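Local coordinates for protein Amuc_1100 (Akkermansia muciniphila, PDB 6KNY), which is of unknown function but is probably anchored in the membrane by a transmembrane helix, a region absent from this construct, at residues Gly50-Ala55 and Ala168-Met173; Asn191-Met196 and Val269-Val274. One frame throughout, in Å; residues are numbered along the deposited sequence. Where two conformers were deposited one is given.

Contact 1 (Gly50-Ala55 and Ala168-Met173)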
ATOM      1  N   GLY A  50       2.923 -15.058 -22.656  1.00 35.47           N
ATOM      2  CA  GLY A  50       3.706 -15.966 -21.850  1.00 31.43           C
ATOM      3  C   GLY A  50       2.963 -16.386 -20.586  1.00 29.31           C
ATOM      4  O   GLY A  50       1.880 -15.891 -20.253  1.00 29.97           O
ATOM      5  N   SER A  51       3.577 -17.328 -19.862  1.00 24.93           N
ATOM      6  CA  SER A  51       2.910 -17.914 -18.698  1.00 26.08           C
ATOM      7  C   SER A  51       2.706 -16.892 -17.576  1.00 24.93           C
ATOM      8  O   SER A  51       1.654 -16.892 -16.922  1.00 25.76           O
ATOM      9  CB  SER A  51       3.686 -19.147 -18.209  1.00 28.18           C
ATOM     10  OG  SER A  51       5.013 -18.837 -17.852  1.00 25.35           O
ATOM     11  N   LEU A  52       3.658 -15.977 -17.368  1.00 25.90           N
ATOM     12  CA  LEU A  52       3.474 -14.980 -16.306  1.00 26.83           C
ATOM     13  C   LEU A  52       2.357 -13.994 -16.647  1.00 27.52           C
ATOM     14  O   LEU A  52       1.530 -13.653 -15.784  1.00 26.08           O
ATOM     15  CB  LEU A  52       4.781 -14.228 -16.056  1.00 27.04           C
ATOM     16  CG  LEU A  52       4.827 -13.278 -14.855  1.00 29.01           C
ATOM     17  CD1 LEU A  52       4.933 -14.077 -13.535  1.00 30.51           C
ATOM     18  CD2 LEU A  52       5.984 -12.307 -15.009  1.00 28.34           C
ATOM     19  N   GLU A  53       2.330 -13.520 -17.896  1.00 25.91           N
ATOM     20  CA  GLU A  53       1.282 -12.609 -18.355  1.00 27.05           C
ATOM     21  C   GLU A  53      -0.099 -13.232 -18.214  1.00 27.05           C
ATOM     22  O   GLU A  53      -1.044 -12.561 -17.792  1.00 29.50           O
ATOM     23  CB  GLU A  53       1.532 -12.218 -19.814  1.00 25.85           C
ATOM     24  CG  GLU A  53       2.785 -11.373 -20.028  1.00 26.58           C
ATOM     25  CD  GLU A  53       4.073 -12.206 -20.076  1.00 28.11           C
ATOM     26  OE1 GLU A  53       4.030 -13.443 -19.851  1.00 29.17           O
ATOM     27  OE2 GLU A  53       5.141 -11.612 -20.332  1.00 27.84           O
ATOM     28  N   THR A  54      -0.239 -14.509 -18.583  1.00 28.09           N
ATOM     29  CA  THR A  54      -1.514 -15.210 -18.431  1.00 30.41           C
ATOM     30  C   THR A  54      -1.937 -15.270 -16.973  1.00 29.99           C
ATOM     31  O   THR A  54      -3.070 -14.925 -16.617  1.00 32.13           O
ATOM     32  CB  THR A  54      -1.410 -16.639 -18.961  1.00 34.76           C
ATOM     33  OG1 THR A  54      -1.094 -16.636 -20.347  1.00 36.65           O
ATOM     34  CG2 THR A  54      -2.743 -17.366 -18.767  1.00 37.94           C
ATOM     35  N   ALA A  55      -1.040 -15.749 -16.118  1.00 27.01           N
ATOM     36  CA  ALA A  55      -1.409 -16.053 -14.745  1.00 25.81           C
ATOM     37  C   ALA A  55      -1.828 -14.807 -13.983  1.00 24.60           C
ATOM     38  O   ALA A  55      -2.664 -14.894 -13.083  1.00 25.77           O
ATOM     39  CB  ALA A  55      -0.237 -16.741 -14.025  1.00 27.65           C
ATOM     40  N   ALA A 168      14.630  -8.147 -14.107  1.00 35.45           N
ATOM     41  CA  ALA A 168      13.717  -9.239 -13.879  1.00 28.76           C
ATOM     42  C   ALA A 168      12.296  -8.944 -14.298  1.00 25.77           C
ATOM     43  O   ALA A 168      11.918  -7.834 -14.414  1.00 24.64           O
ATOM     44  CB  ALA A 168      13.768  -9.657 -12.436  1.00 30.12           C
ATOM     45  N   PRO A 169      11.510  -9.971 -14.513  1.00 25.61           N
ATOM     46  CA  PRO A 169      10.142  -9.743 -15.013  1.00 26.23           C
ATOM     47  C   PRO A 169       9.248  -8.968 -14.057  1.00 26.52           C
ATOM     48  O   PRO A 169       8.218  -8.432 -14.504  1.00 22.45           O
ATOM     49  CB  PRO A 169       9.600 -11.166 -15.232  1.00 27.97           C
ATOM     50  CG  PRO A 169      10.805 -12.026 -15.294  1.00 27.71           C
ATOM     51  CD  PRO A 169      11.792 -11.408 -14.366  1.00 27.02           C
ATOM     52  N   TRP A 170       9.571  -8.940 -12.754  1.00 22.91           N
ATOM     53  CA  TRP A 170       8.851  -8.116 -11.795  1.00 22.50           C
ATOM     54  C   TRP A 170       9.847  -7.575 -10.779  1.00 22.99           C
ATOM     55  O   TRP A 170      10.956  -8.093 -10.627  1.00 21.45           O
ATOM     56  CB  TRP A 170       7.726  -8.893 -11.081  1.00 24.50           C
ATOM     57  CG  TRP A 170       8.233  -9.945 -10.123  1.00 23.69           C
ATOM     58  CD1 TRP A 170       8.556  -9.779  -8.790  1.00 23.77           C
ATOM     59  CD2 TRP A 170       8.511 -11.315 -10.431  1.00 24.18           C
ATOM     60  NE1 TRP A 170       9.001 -10.975  -8.263  1.00 23.01           N
ATOM     61  CE2 TRP A 170       8.988 -11.927  -9.246  1.00 23.98           C
ATOM     62  CE3 TRP A 170       8.409 -12.084 -11.594  1.00 25.14           C
ATOM     63  CZ2 TRP A 170       9.350 -13.277  -9.195  1.00 25.94           C
ATOM     64  CZ3 TRP A 170       8.765 -13.417 -11.544  1.00 26.11           C
ATOM     65  CH2 TRP A 170       9.235 -14.001 -10.350  1.00 27.68           C
ATOM     66  N   THR A 171       9.437  -6.517 -10.089  1.00 22.60           N
ATOM     67  CA  THR A 171      10.207  -5.918  -9.005  1.00 23.03           C
ATOM     68  C   THR A 171       9.317  -5.898  -7.775  1.00 23.18           C
ATOM     69  O   THR A 171       8.216  -5.326  -7.829  1.00 24.61           O
ATOM     70  CB  THR A 171      10.656  -4.500  -9.341  1.00 25.11           C
ATOM     71  OG1 THR A 171      11.554  -4.538 -10.456  1.00 24.18           O
ATOM     72  CG2 THR A 171      11.310  -3.801  -8.098  1.00 25.48           C
ATOM     73  N   PRO A 172       9.707  -6.555  -6.686  1.00 22.18           N
ATOM     74  CA  PRO A 172       8.888  -6.526  -5.473  1.00 22.07           C
ATOM     75  C   PRO A 172       9.121  -5.230  -4.725  1.00 22.97           C
ATOM     76  O   PRO A 172      10.252  -4.739  -4.643  1.00 26.68           O
ATOM     77  CB  PRO A 172       9.420  -7.716  -4.658  1.00 23.16           C
ATOM     78  CG  PRO A 172      10.906  -7.757  -5.023  1.00 23.59           C
ATOM     79  CD  PRO A 172      10.972  -7.295  -6.508  1.00 22.42           C
ATOM     80  N   MET A 173       8.058  -4.698  -4.126  1.00 21.98           N
ATOM     81  CA  MET A 173       8.178  -3.462  -3.354  1.00 21.77           C
ATOM     82  C   MET A 173       7.704  -3.696  -1.928  1.00 21.55           C
ATOM     83  O   MET A 173       6.498  -3.902  -1.708  1.00 23.88           O
ATOM     84  CB  MET A 173       7.391  -2.336  -4.023  1.00 24.06           C
ATOM     85  CG  MET A 173       7.886  -2.052  -5.453  1.00 27.61           C
ATOM     86  SD  MET A 173       6.979  -0.703  -6.216  1.00 29.06           S
ATOM     87  CE  MET A 173       7.787  -0.564  -7.824  1.00 27.96           C
TER
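L52 meets P169 and W170 where the short helix 51-55, near the amino terminus of the model, rests beside the start of strand 170-181. This is an apolar helix-to-strand contact at the protein surface: no hydrogen bond crosses it, and the two segments together bury 98 Å². G50 is the N-cap of the helix, and its O accepts the first backbone bond, from T54 N at 3.0 Å. A55 N then bonds to S51 O, also at 3.0 Å. L52 carries the contact. Its CG lies anti to the backbone N (chi1 -172°), which extends the branched end away from the helix and sends CD2 across the strand side. The backbones stay well separated, 8.6 Å between L52 CA and P169 CA, and the leucine side chain spans the interval. It crosses both the proline and the tryptophan at about a right angle. E53 starts off in another direction, but its OE2 takes a hydrogen bond from the backbone N of K280, tying the helix to the carboxyl-terminal tail as well. On the strand side, P169 CB lies 3.9 Å from W170 CE3, so proline and indole together form a small apolar corner. L52 CD2 makes the closest approach to it: 3.8 Å from P169 CB, and oblique to the six-membered part of the indole, 4.2 Å from W170 CE3.

Contact 2 (Asn191-Met196 and Val269-Val274)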
ATOM      1  N   ASN A 191      -8.906 -10.616   3.964  1.00 38.93           N
ATOM      2  CA  ASN A 191      -9.428 -10.921   2.629  1.00 39.70           C
ATOM      3  C   ASN A 191      -9.244  -9.747   1.678  1.00 36.91           C
ATOM      4  O   ASN A 191      -9.030  -9.940   0.478  1.00 38.85           O
ATOM      5  CB  ASN A 191     -10.906 -11.310   2.670  1.00 47.70           C
ATOM      6  CG  ASN A 191     -11.496 -11.462   1.253  1.00 54.83           C
ATOM      7  OD1 ASN A 191     -11.273 -12.468   0.570  1.00 52.11           O
ATOM      8  ND2 ASN A 191     -12.203 -10.434   0.795  1.00 57.08           N
ATOM      9  N   ALA A 192      -9.317  -8.520   2.188  1.00 34.74           N
ATOM     10  CA  ALA A 192      -9.200  -7.363   1.300  1.00 30.58           C
ATOM     11  C   ALA A 192      -7.789  -7.230   0.733  1.00 31.66           C
ATOM     12  O   ALA A 192      -7.610  -6.836  -0.431  1.00 31.99           O
ATOM     13  CB  ALA A 192      -9.607  -6.090   2.050  1.00 30.90           C
ATOM     14  N   ILE A 193      -6.774  -7.553   1.537  1.00 33.38           N
ATOM     15  CA  ILE A 193      -5.388  -7.439   1.080  1.00 33.43           C
ATOM     16  C   ILE A 193      -5.151  -8.325  -0.129  1.00 37.07           C
ATOM     17  O   ILE A 193      -4.516  -7.912  -1.113  1.00 38.76           O
ATOM     18  CB  ILE A 193      -4.417  -7.795   2.222  1.00 34.02           C
ATOM     19  CG1 ILE A 193      -4.474  -6.755   3.336  1.00 30.43           C
ATOM     20  CG2 ILE A 193      -2.992  -7.932   1.682  1.00 38.75           C
ATOM     21  CD1 ILE A 193      -3.663  -7.145   4.544  1.00 34.79           C
ATOM     22  N   THR A 194      -5.661  -9.550  -0.085  1.00 39.47           N
ATOM     23  CA  THR A 194      -5.371 -10.520  -1.126  1.00 46.00           C
ATOM     24  C   THR A 194      -6.427 -10.573  -2.212  1.00 50.60           C
ATOM     25  O   THR A 194      -6.205 -11.225  -3.235  1.00 43.48           O
ATOM     26  CB  THR A 194      -5.199 -11.903  -0.508  1.00 44.24           C
ATOM     27  OG1 THR A 194      -6.391 -12.257   0.210  1.00 46.26           O
ATOM     28  CG2 THR A 194      -4.007 -11.891   0.454  1.00 48.54           C
ATOM     29  N   GLY A 195      -7.557  -9.902  -2.019  1.00 51.29           N
ATOM     30  CA  GLY A 195      -8.587  -9.816  -3.027  1.00 42.29           C
ATOM     31  C   GLY A 195      -8.514  -8.583  -3.889  1.00 36.89           C
ATOM     32  O   GLY A 195      -9.446  -8.328  -4.649  1.00 37.48           O
ATOM     33  N   MET A 196      -7.438  -7.810  -3.787  1.00 38.41           N
ATOM     34  CA  MET A 196      -7.236  -6.626  -4.612  1.00 41.21           C
ATOM     35  C   MET A 196      -7.339  -6.956  -6.093  1.00 40.18           C
ATOM     36  O   MET A 196      -6.795  -7.954  -6.568  1.00 37.27           O
ATOM     37  CB  MET A 196      -5.855  -6.025  -4.341  1.00 50.19           C
ATOM     38  CG  MET A 196      -5.632  -5.520  -2.948  1.00 49.50           C
ATOM     39  SD  MET A 196      -5.916  -3.754  -2.917  1.00 56.31           S
ATOM     40  CE  MET A 196      -7.606  -3.738  -2.340  1.00 50.27           C
ATOM     41  N   VAL A 269       1.432  -7.308   9.117  1.00 25.35           N
ATOM     42  CA  VAL A 269       1.731  -8.036   7.908  1.00 28.03           C
ATOM     43  C   VAL A 269       2.808  -7.388   7.050  1.00 27.74           C
ATOM     44  O   VAL A 269       2.844  -6.195   6.919  1.00 24.65           O
ATOM     45  CB  VAL A 269       0.457  -8.294   7.082  1.00 31.37           C
ATOM     46  CG1 VAL A 269      -0.196  -7.010   6.667  1.00 35.91           C
ATOM     47  CG2 VAL A 269       0.775  -9.100   5.858  1.00 34.14           C
ATOM     48  N   SER A 270       3.678  -8.257   6.547  0.60 26.05           N
ATOM     49  CA  SER A 270       4.756  -7.866   5.650  0.60 25.29           C
ATOM     50  C   SER A 270       4.331  -8.229   4.236  0.60 24.17           C
ATOM     51  O   SER A 270       4.015  -9.393   3.962  0.60 22.13           O
ATOM     52  CB  SER A 270       6.048  -8.582   6.037  0.60 25.92           C
ATOM     53  OG  SER A 270       7.126  -8.191   5.223  0.60 28.31           O
ATOM     54  N   LEU A 271       4.321  -7.241   3.341  1.00 23.73           N
ATOM     55  CA  LEU A 271       3.835  -7.445   1.991  1.00 24.56           C
ATOM     56  C   LEU A 271       4.925  -7.126   0.982  1.00 25.44           C
ATOM     57  O   LEU A 271       5.833  -6.326   1.247  1.00 25.24           O
ATOM     58  CB  LEU A 271       2.612  -6.569   1.736  1.00 23.93           C
ATOM     59  CG  LEU A 271       1.444  -6.821   2.705  1.00 25.39           C
ATOM     60  CD1 LEU A 271       0.479  -5.650   2.672  1.00 26.33           C
ATOM     61  CD2 LEU A 271       0.717  -8.114   2.362  1.00 26.29           C
ATOM     62  N   ASN A 272       4.850  -7.785  -0.169  1.00 23.48           N
ATOM     63  CA  ASN A 272       5.585  -7.366  -1.354  1.00 25.30           C
ATOM     64  C   ASN A 272       4.559  -7.024  -2.422  1.00 24.31           C
ATOM     65  O   ASN A 272       3.807  -7.898  -2.869  1.00 21.84           O
ATOM     66  CB  ASN A 272       6.548  -8.445  -1.835  1.00 30.12           C
ATOM     67  CG  ASN A 272       7.746  -8.621  -0.895  1.00 34.77           C
ATOM     68  OD1 ASN A 272       8.674  -7.815  -0.881  1.00 38.57           O
ATOM     69  ND2 ASN A 272       7.733  -9.692  -0.129  1.00 36.87           N
ATOM     70  N   LEU A 273       4.500  -5.741  -2.781  1.00 23.40           N
ATOM     71  CA  LEU A 273       3.751  -5.299  -3.951  1.00 21.51           C
ATOM     72  C   LEU A 273       4.523  -5.711  -5.197  1.00 19.50           C
ATOM     73  O   LEU A 273       5.710  -5.399  -5.327  1.00 19.75           O
ATOM     74  CB  LEU A 273       3.570  -3.783  -3.906  1.00 21.64           C
ATOM     75  CG  LEU A 273       2.990  -3.070  -5.136  1.00 23.18           C
ATOM     76  CD1 LEU A 273       1.555  -3.529  -5.406  1.00 22.30           C
ATOM     77  CD2 LEU A 273       3.102  -1.528  -4.978  1.00 26.95           C
ATOM     78  N   VAL A 274       3.868  -6.407  -6.115  1.00 20.39           N
ATOM     79  CA  VAL A 274       4.549  -6.949  -7.288  1.00 22.12           C
ATOM     80  C   VAL A 274       4.398  -5.947  -8.432  1.00 24.06           C
ATOM     81  O   VAL A 274       3.286  -5.723  -8.925  1.00 26.52           O
ATOM     82  CB  VAL A 274       3.984  -8.328  -7.652  1.00 20.55           C
ATOM     83  CG1 VAL A 274       4.638  -8.876  -8.915  1.00 21.21           C
ATOM     84  CG2 VAL A 274       4.169  -9.293  -6.454  1.00 20.67           C
TER
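I193 faces V269 and L271 with two different branches, and this division gives the contact its shape. The longer arm runs tip to tip with V269: I193 CD1 ends 4.1 Å from V269 CG1. The shorter arm, CG2, meets L271 at a slant, with 3.8 Å between I193 CG2 and L271 CD2. Both follow from the isoleucine torsions. CG2 is anti to the backbone N, while CG1 lies beside it (chi1 -67°) and chi2 of 173° sets CD1 anti to CA, so the arm is extended and the two methyls diverge toward successive inward-facing residues of the strand. Those two residues also touch each other, V269 CG2 lying 3.6 Å from L271 CD2, which makes a continuous apolar surface under the isoleucine. All three side chains are buried; no hydrogen bond crosses, and 105 Å² is covered in total. The nearest CA pair, I193 and L271, is 9.3 Å apart, leaving the gap to side chains alone. I193 belongs to the last turn of helix 183-194. That helix links strands 170-181 and 201-210, parallel to each other with strand 265-276 between them, in a beta-alpha-beta crossover. V269 and L271 pair through their backbones with I177 and L175 of strand 170-181, S270 pairs with strand 201-210, and L134 of helix 117-134 packs against I193 alongside.

Contact 1 and contact 2 lie in series along the chain, their centres 16 Å apart, and are joined through the sheet, where strands 170-181 and 265-276 are antiparallel neighbours. A probable backbone hydrogen bond, M173 N to L273 O at 2.7 Å, bridges the two directly. Side chains add to it: W170 CB packs 3.8 Å from V274 CG1, and P172 CB lies 3.9 Å from N272 OD1. Their settings differ, however. Contact 1 sits at the surface, its centre about 19 Å from that of the chain, whereas contact 2 is buried, about 8 Å from it. Strand 170-181 leads directly into helix 183-194, so each contact holds one element of that continuous run.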